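CD180 antigen (Mus musculus, PDB 3T6Q) may cooperate with MD-1 and TLR4 in the innate immune response of B cells to bacterial lipopolysaccharide, leading to NF-kappa-B activation. Local coordinates at residues 571-576 with 600-605; 171-176 with 197-202. One frame throughout, in Å; residues are numbered along the deposited sequence.

Contact 1 (571-576 with 600-605); sequences WYKENM and DVTLSC
Lys-573, in the last full turn of helix 566-574, faces Val-601 and Thr-602 of an extended, irregular chain, and the backbones stay well apart, with Lys-573 CA and Val-601 CA 9.0 Å from each other at their nearest. The helix gives out at Asn-575. The lysine chain spans this distance; bends at chi3 (102°) and chi4 turn its ammonium group onto the backbone of Val-601. NZ donates a hydrogen bond of 2.6 Å to Val-601 O, arriving above the carbonyl plane, 41° out of it. Thr-602 OG1 lies 3.5 Å from the same NZ, and its side chain crosses the lysine at about a right angle, close to CE. At the helix end Asn-575 ND2 gives a nearly straight bond of 2.8 Å to Trp-571 O and sits over one face of the Trp-571 ring, toward its rim. The buried Tyr-572 packs on Leu-579 and Leu-598, while Cys-605 is tied to Cys-563 by a disulfide. Helix and closing chain thus belong to the LRRCT cap, the cysteine-bonded module that finishes the C-terminal end of a leucine-rich-repeat solenoid.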
ATOM      1  N   TRP A 571      32.971 -16.060 -50.906  1.00 31.12           N
ATOM      2  CA  TRP A 571      33.459 -14.864 -50.221  1.00 30.68           C
ATOM      3  C   TRP A 571      32.756 -14.692 -48.908  1.00 30.13           C
ATOM      4  O   TRP A 571      33.408 -14.378 -47.890  1.00 31.45           O
ATOM      5  CB  TRP A 571      33.296 -13.623 -51.113  1.00 30.04           C
ATOM      6  CG  TRP A 571      33.736 -12.324 -50.476  1.00 28.17           C
ATOM      7  CD1 TRP A 571      34.949 -11.680 -50.639  1.00 31.87           C
ATOM      8  CD2 TRP A 571      32.964 -11.466 -49.560  1.00 29.19           C
ATOM      9  NE1 TRP A 571      34.990 -10.528 -49.905  1.00 29.51           N
ATOM     10  CE2 TRP A 571      33.841 -10.348 -49.218  1.00 34.33           C
ATOM     11  CE3 TRP A 571      31.710 -11.534 -48.981  1.00 28.09           C
ATOM     12  CZ2 TRP A 571      33.439  -9.324 -48.359  1.00 31.29           C
ATOM     13  CZ3 TRP A 571      31.315 -10.498 -48.098  1.00 30.94           C
ATOM     14  CH2 TRP A 571      32.171  -9.426 -47.798  1.00 29.11           C
ATOM     15  N   TYR A 572      31.430 -14.877 -48.911  1.00 26.50           N
ATOM     16  CA  TYR A 572      30.585 -14.703 -47.729  1.00 29.21           C
ATOM     17  C   TYR A 572      31.062 -15.571 -46.571  1.00 33.54           C
ATOM     18  O   TYR A 572      31.142 -15.092 -45.425  1.00 32.29           O
ATOM     19  CB  TYR A 572      29.125 -15.014 -48.061  1.00 25.92           C
ATOM     20  CG  TYR A 572      28.102 -14.635 -46.995  1.00 25.55           C
ATOM     21  CD1 TYR A 572      27.750 -15.534 -45.969  1.00 27.86           C
ATOM     22  CD2 TYR A 572      27.474 -13.391 -47.019  1.00 24.54           C
ATOM     23  CE1 TYR A 572      26.807 -15.191 -45.005  1.00 27.29           C
ATOM     24  CE2 TYR A 572      26.504 -13.054 -46.083  1.00 28.57           C
ATOM     25  CZ  TYR A 572      26.186 -13.947 -45.068  1.00 27.56           C
ATOM     26  OH  TYR A 572      25.235 -13.598 -44.132  1.00 27.14           O
ATOM     27  N   LYS A 573      31.392 -16.825 -46.883  1.00 33.56           N
ATOM     28  CA  LYS A 573      31.869 -17.805 -45.907  1.00 34.49           C
ATOM     29  C   LYS A 573      33.253 -17.464 -45.380  1.00 33.15           C
ATOM     30  O   LYS A 573      33.568 -17.771 -44.241  1.00 35.71           O
ATOM     31  CB  LYS A 573      31.935 -19.203 -46.534  1.00 37.74           C
ATOM     32  CG  LYS A 573      30.611 -19.748 -47.040  1.00 50.67           C
ATOM     33  CD  LYS A 573      30.795 -21.072 -47.795  1.00 61.70           C
ATOM     34  CE  LYS A 573      30.405 -22.274 -46.946  1.00 60.70           C
ATOM     35  NZ  LYS A 573      28.972 -22.183 -46.530  1.00 48.46           N
ATOM     36  N   GLU A 574      34.072 -16.856 -46.235  0.50 32.40           N
ATOM     37  CA  GLU A 574      35.425 -16.436 -45.892  0.50 32.24           C
ATOM     38  C   GLU A 574      35.469 -15.141 -45.058  0.50 36.13           C
ATOM     39  O   GLU A 574      36.492 -14.835 -44.446  0.50 33.87           O
ATOM     40  CB  GLU A 574      36.245 -16.249 -47.169  0.50 36.55           C
ATOM     41  CG  GLU A 574      36.537 -17.539 -47.928  0.50 43.05           C
ATOM     42  CD  GLU A 574      37.054 -17.294 -49.337  0.50 46.71           C
ATOM     43  OE1 GLU A 574      37.058 -16.126 -49.795  0.50 46.45           O
ATOM     44  OE2 GLU A 574      37.446 -18.277 -50.000  0.50 48.13           O
ATOM     45  N   ASN A 575      34.365 -14.388 -45.033  1.00 31.65           N
ATOM     46  CA  ASN A 575      34.382 -13.047 -44.475  1.00 31.46           C
ATOM     47  C   ASN A 575      33.290 -12.698 -43.511  1.00 27.95           C
ATOM     48  O   ASN A 575      32.844 -11.545 -43.479  1.00 26.63           O
ATOM     49  CB  ASN A 575      34.393 -12.005 -45.594  1.00 29.51           C
ATOM     50  CG  ASN A 575      35.667 -12.006 -46.371  1.00 32.65           C
ATOM     51  OD1 ASN A 575      36.571 -11.229 -46.098  1.00 33.35           O
ATOM     52  ND2 ASN A 575      35.737 -12.857 -47.383  1.00 29.40           N
ATOM     53  N   MET A 576      32.874 -13.663 -42.704  1.00 27.32           N
ATOM     54  CA  MET A 576      31.800 -13.438 -41.746  1.00 29.37           C
ATOM     55  C   MET A 576      32.112 -12.296 -40.760  1.00 32.51           C
ATOM     56  O   MET A 576      31.212 -11.636 -40.217  1.00 29.72           O
ATOM     57  CB  MET A 576      31.517 -14.741 -40.978  1.00 31.53           C
ATOM     58  CG  MET A 576      30.960 -15.847 -41.863  1.00 37.71           C
ATOM     59  SD  MET A 576      29.367 -15.355 -42.535  1.00 40.54           S
ATOM     60  CE  MET A 576      28.222 -15.764 -41.234  1.00 33.11           C
ATOM     61  N   ASP A 600      24.321 -20.866 -43.901  1.00 41.57           N
ATOM     62  CA  ASP A 600      23.974 -22.291 -43.998  1.00 44.58           C
ATOM     63  C   ASP A 600      24.003 -22.891 -45.417  1.00 44.64           C
ATOM     64  O   ASP A 600      23.559 -24.024 -45.604  1.00 41.39           O
ATOM     65  CB  ASP A 600      22.624 -22.551 -43.317  1.00 39.69           C
ATOM     66  CG  ASP A 600      22.620 -22.105 -41.874  1.00 44.88           C
ATOM     67  OD1 ASP A 600      23.711 -22.139 -41.261  1.00 45.29           O
ATOM     68  OD2 ASP A 600      21.552 -21.698 -41.358  1.00 48.99           O
ATOM     69  N   VAL A 601      24.541 -22.157 -46.396  1.00 38.78           N
ATOM     70  CA  VAL A 601      24.550 -22.616 -47.788  1.00 35.45           C
ATOM     71  C   VAL A 601      25.930 -23.089 -48.247  1.00 42.23           C
ATOM     72  O   VAL A 601      26.916 -22.351 -48.112  1.00 40.70           O
ATOM     73  CB  VAL A 601      24.086 -21.510 -48.775  1.00 36.85           C
ATOM     74  CG1 VAL A 601      24.365 -21.924 -50.225  1.00 36.25           C
ATOM     75  CG2 VAL A 601      22.613 -21.201 -48.583  1.00 36.32           C
ATOM     76  N   THR A 602      25.981 -24.299 -48.820  1.00 44.72           N
ATOM     77  CA  THR A 602      27.173 -24.749 -49.566  1.00 48.56           C
ATOM     78  C   THR A 602      26.768 -25.388 -50.884  1.00 47.42           C
ATOM     79  O   THR A 602      26.024 -26.373 -50.906  1.00 45.24           O
ATOM     80  CB  THR A 602      28.074 -25.731 -48.772  1.00 56.08           C
ATOM     81  OG1 THR A 602      28.004 -25.439 -47.373  1.00 51.51           O
ATOM     82  CG2 THR A 602      29.536 -25.633 -49.248  1.00 47.59           C
ATOM     83  N   LEU A 603      27.242 -24.807 -51.978  1.00 42.33           N
ATOM     84  CA  LEU A 603      26.928 -25.313 -53.304  1.00 43.70           C
ATOM     85  C   LEU A 603      28.154 -25.964 -53.855  1.00 46.70           C
ATOM     86  O   LEU A 603      29.267 -25.631 -53.460  1.00 43.10           O
ATOM     87  CB  LEU A 603      26.530 -24.180 -54.266  1.00 40.09           C
ATOM     88  CG  LEU A 603      25.360 -23.249 -53.953  1.00 38.77           C
ATOM     89  CD1 LEU A 603      25.150 -22.352 -55.151  1.00 34.19           C
ATOM     90  CD2 LEU A 603      24.105 -24.022 -53.656  1.00 40.24           C
ATOM     91  N   SER A 604      27.937 -26.877 -54.793  1.00 52.33           N
ATOM     92  CA  SER A 604      29.005 -27.446 -55.589  1.00 48.17           C
ATOM     93  C   SER A 604      28.629 -27.210 -57.048  1.00 48.64           C
ATOM     94  O   SER A 604      27.592 -27.693 -57.510  1.00 57.58           O
ATOM     95  CB  SER A 604      29.128 -28.947 -55.303  1.00 45.45           C
ATOM     96  OG  SER A 604      30.272 -29.463 -55.945  1.00 56.31           O
ATOM     97  N   CYS A 605      29.456 -26.471 -57.775  1.00 47.15           N
ATOM     98  CA  CYS A 605      29.088 -26.044 -59.123  1.00 46.56           C
ATOM     99  C   CYS A 605      29.994 -26.668 -60.189  1.00 52.09           C
ATOM    100  O   CYS A 605      29.549 -26.948 -61.315  1.00 59.00           O
ATOM    101  CB  CYS A 605      29.050 -24.511 -59.211  1.00 41.37           C
ATOM    102  SG  CYS A 605      27.811 -23.733 -58.100  1.00 50.02           S
TER

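Contact 2 (171-176 with 197-202); sequences EDMSSL and GAFDSA
Met-173 reaches Ala-198 and Phe-199 through a tightly folded side chain: chi1 of -59° sets CG opposite the carbonyl carbon, and further bends at chi2 (-51°) and chi3 (-53°) curl the thioether until its methyl lies over one face of the Phe-199 ring. The CE carbon is 4.1 Å from the ring centroid of Phe-199, a CH-pi contact, with CZ its closest ring atom. SD sits more obliquely, 4.5 Å from the same centroid, and completes a Met-aromatic contact on the CZ and CE2 side. Nearer the helix, the first two side-chain carbons rest on Ala-198: Met-173 CB is 3.3 Å from Ala-198 O, and Met-173 CG is 3.7 Å from Ala-198 CB. One methionine side chain thus meets the carbonyl oxygen and methyl of Ala-198 near its root and the ring of Phe-199 at its end.

The receiving chain is shaped by two successive turns, type I from Gly-197 to Asp-200 and type II from Phe-199 to Ala-202. On the helix side, Ser-175 OG donates to Asp-172 O over 2.7 Å, and Glu-171 O accepts from both Ser-174 OG and Ser-175 N on the same face of its plane. Phe-204 of strand 203-208 touches both Met-173 and Phe-199. With no hydrogen bond between the two segments, the buried join between LRR 6 and LRR 7 probably rests on dispersion, with CH-pi and Met-aromatic contributions, and its polar bonds shape each partner separately.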
ATOM      1  N   GLU A 171      15.450  16.017  12.976  1.00 29.84           N
ATOM      2  CA  GLU A 171      15.889  14.644  13.249  1.00 35.10           C
ATOM      3  C   GLU A 171      15.963  13.797  11.998  1.00 29.81           C
ATOM      4  O   GLU A 171      16.963  13.092  11.771  1.00 30.16           O
ATOM      5  CB  GLU A 171      14.917  14.000  14.228  1.00 43.95           C
ATOM      6  CG  GLU A 171      15.578  13.084  15.225  1.00 63.95           C
ATOM      7  CD  GLU A 171      14.858  13.105  16.556  1.00 73.61           C
ATOM      8  OE1 GLU A 171      13.679  12.682  16.591  1.00 77.81           O
ATOM      9  OE2 GLU A 171      15.472  13.547  17.558  1.00 72.66           O
ATOM     10  N   ASP A 172      14.912  13.874  11.176  1.00 28.94           N
ATOM     11  CA  ASP A 172      14.904  13.210   9.850  1.00 27.95           C
ATOM     12  C   ASP A 172      16.124  13.593   9.043  1.00 26.85           C
ATOM     13  O   ASP A 172      16.829  12.735   8.506  1.00 25.96           O
ATOM     14  CB  ASP A 172      13.664  13.635   9.033  1.00 28.40           C
ATOM     15  CG  ASP A 172      12.342  13.170   9.652  1.00 33.15           C
ATOM     16  OD1 ASP A 172      12.384  12.210  10.459  1.00 34.75           O
ATOM     17  OD2 ASP A 172      11.261  13.754   9.312  1.00 33.58           O
ATOM     18  N   MET A 173      16.333  14.905   8.930  1.00 28.40           N
ATOM     19  CA  MET A 173      17.443  15.428   8.128  1.00 30.88           C
ATOM     20  C   MET A 173      18.807  15.064   8.714  1.00 29.27           C
ATOM     21  O   MET A 173      19.728  14.766   7.962  1.00 29.57           O
ATOM     22  CB  MET A 173      17.305  16.957   7.910  1.00 31.41           C
ATOM     23  CG  MET A 173      16.017  17.400   7.208  1.00 30.94           C
ATOM     24  SD  MET A 173      15.693  16.491   5.661  1.00 42.25           S
ATOM     25  CE  MET A 173      17.225  16.739   4.801  1.00 28.91           C
ATOM     26  N   SER A 174      18.941  15.030  10.046  1.00 33.23           N
ATOM     27  CA  SER A 174      20.262  14.665  10.612  1.00 35.29           C
ATOM     28  C   SER A 174      20.627  13.197  10.368  1.00 34.56           C
ATOM     29  O   SER A 174      21.790  12.860  10.308  1.00 33.41           O
ATOM     30  CB  SER A 174      20.387  15.060  12.087  1.00 38.85           C
ATOM     31  OG  SER A 174      19.441  14.360  12.849  1.00 49.28           O
ATOM     32  N   SER A 175      19.626  12.330  10.163  1.00 35.85           N
ATOM     33  CA  SER A 175      19.912  10.925   9.838  1.00 33.65           C
ATOM     34  C   SER A 175      20.655  10.745   8.490  1.00 35.07           C
ATOM     35  O   SER A 175      21.232   9.684   8.239  1.00 39.44           O
ATOM     36  CB  SER A 175      18.629  10.066   9.906  1.00 40.62           C
ATOM     37  OG  SER A 175      17.820  10.230   8.743  1.00 32.89           O
ATOM     38  N   LEU A 176      20.658  11.788   7.651  1.00 32.73           N
ATOM     39  CA  LEU A 176      21.371  11.813   6.352  1.00 33.18           C
ATOM     40  C   LEU A 176      22.723  12.524   6.371  1.00 44.67           C
ATOM     41  O   LEU A 176      23.370  12.599   5.330  1.00 42.66           O
ATOM     42  CB  LEU A 176      20.552  12.558   5.287  1.00 34.60           C
ATOM     43  CG  LEU A 176      19.095  12.281   4.991  1.00 33.82           C
ATOM     44  CD1 LEU A 176      18.577  13.304   3.995  1.00 35.16           C
ATOM     45  CD2 LEU A 176      18.948  10.875   4.437  1.00 34.58           C
ATOM     46  N   GLY A 197      15.099  25.113  10.462  1.00 26.07           N
ATOM     47  CA  GLY A 197      16.428  24.675  10.824  1.00 25.04           C
ATOM     48  C   GLY A 197      16.815  23.332  10.275  1.00 25.90           C
ATOM     49  O   GLY A 197      18.007  22.980  10.298  1.00 25.16           O
ATOM     50  N   ALA A 198      15.836  22.581   9.753  1.00 25.24           N
ATOM     51  CA  ALA A 198      16.105  21.224   9.240  1.00 25.50           C
ATOM     52  C   ALA A 198      17.088  21.210   8.089  1.00 24.16           C
ATOM     53  O   ALA A 198      17.815  20.231   7.914  1.00 25.35           O
ATOM     54  CB  ALA A 198      14.804  20.489   8.853  1.00 24.50           C
ATOM     55  N   PHE A 199      17.136  22.290   7.304  1.00 23.94           N
ATOM     56  CA  PHE A 199      18.050  22.341   6.172  1.00 22.20           C
ATOM     57  C   PHE A 199      19.308  23.205   6.339  1.00 23.27           C
ATOM     58  O   PHE A 199      20.043  23.425   5.372  1.00 22.21           O
ATOM     59  CB  PHE A 199      17.281  22.751   4.913  1.00 24.81           C
ATOM     60  CG  PHE A 199      16.533  21.604   4.301  1.00 28.00           C
ATOM     61  CD1 PHE A 199      17.075  20.910   3.221  1.00 23.93           C
ATOM     62  CD2 PHE A 199      15.336  21.169   4.861  1.00 23.96           C
ATOM     63  CE1 PHE A 199      16.403  19.839   2.675  1.00 28.27           C
ATOM     64  CE2 PHE A 199      14.653  20.094   4.307  1.00 26.25           C
ATOM     65  CZ  PHE A 199      15.189  19.439   3.213  1.00 24.92           C
ATOM     66  N   ASP A 200      19.570  23.641   7.571  1.00 28.26           N
ATOM     67  CA  ASP A 200      20.765  24.436   7.871  1.00 28.76           C
ATOM     68  C   ASP A 200      21.986  23.736   7.349  1.00 26.97           C
ATOM     69  O   ASP A 200      22.201  22.552   7.635  1.00 26.17           O
ATOM     70  CB  ASP A 200      20.923  24.674   9.376  1.00 29.18           C
ATOM     71  CG  ASP A 200      19.948  25.711   9.909  1.00 37.54           C
ATOM     72  OD1 ASP A 200      19.121  26.280   9.140  1.00 35.51           O
ATOM     73  OD2 ASP A 200      19.992  25.949  11.124  1.00 34.76           O
ATOM     74  N   SER A 201      22.780  24.449   6.555  1.00 25.12           N
ATOM     75  CA  SER A 201      24.012  23.908   5.990  1.00 27.65           C
ATOM     76  C   SER A 201      23.892  22.655   5.101  1.00 30.48           C
ATOM     77  O   SER A 201      24.915  22.025   4.782  1.00 29.44           O
ATOM     78  CB  SER A 201      25.029  23.620   7.109  1.00 31.62           C
ATOM     79  OG  SER A 201      25.410  24.829   7.697  1.00 34.42           O
ATOM     80  N   ALA A 202      22.677  22.295   4.699  1.00 30.13           N
ATOM     81  CA  ALA A 202      22.462  21.085   3.878  1.00 30.93           C
ATOM     82  C   ALA A 202      22.996  21.285   2.471  1.00 29.46           C
ATOM     83  O   ALA A 202      22.872  22.385   1.921  1.00 25.22           O
ATOM     84  CB  ALA A 202      20.972  20.730   3.833  1.00 28.81           C
TER

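Overall arrangement
Contacts 1 and 2 occupy opposite sides of the chain's centre, with their own centres 70 Å apart and their nearest atoms about 51 Å apart, so neither touches the other. They follow in series along the sequence, contact 2 closing before contact 1 opens. Contact 2 joins neighbouring repeats within the curved solenoid, whereas contact 1 lies in the module at its C-terminal end. Their chemistry also differs: a buried apolar join in contact 2, and a partly buried contact made by a lysine-to-backbone hydrogen bond in contact 1. No other protein chain of the assembly touches either pair of segments. The Phe-199 side chain is about 9 Å from an N-acetylglucosamine, probably the N-linked sugar of Asn-224, not a pocket ligand.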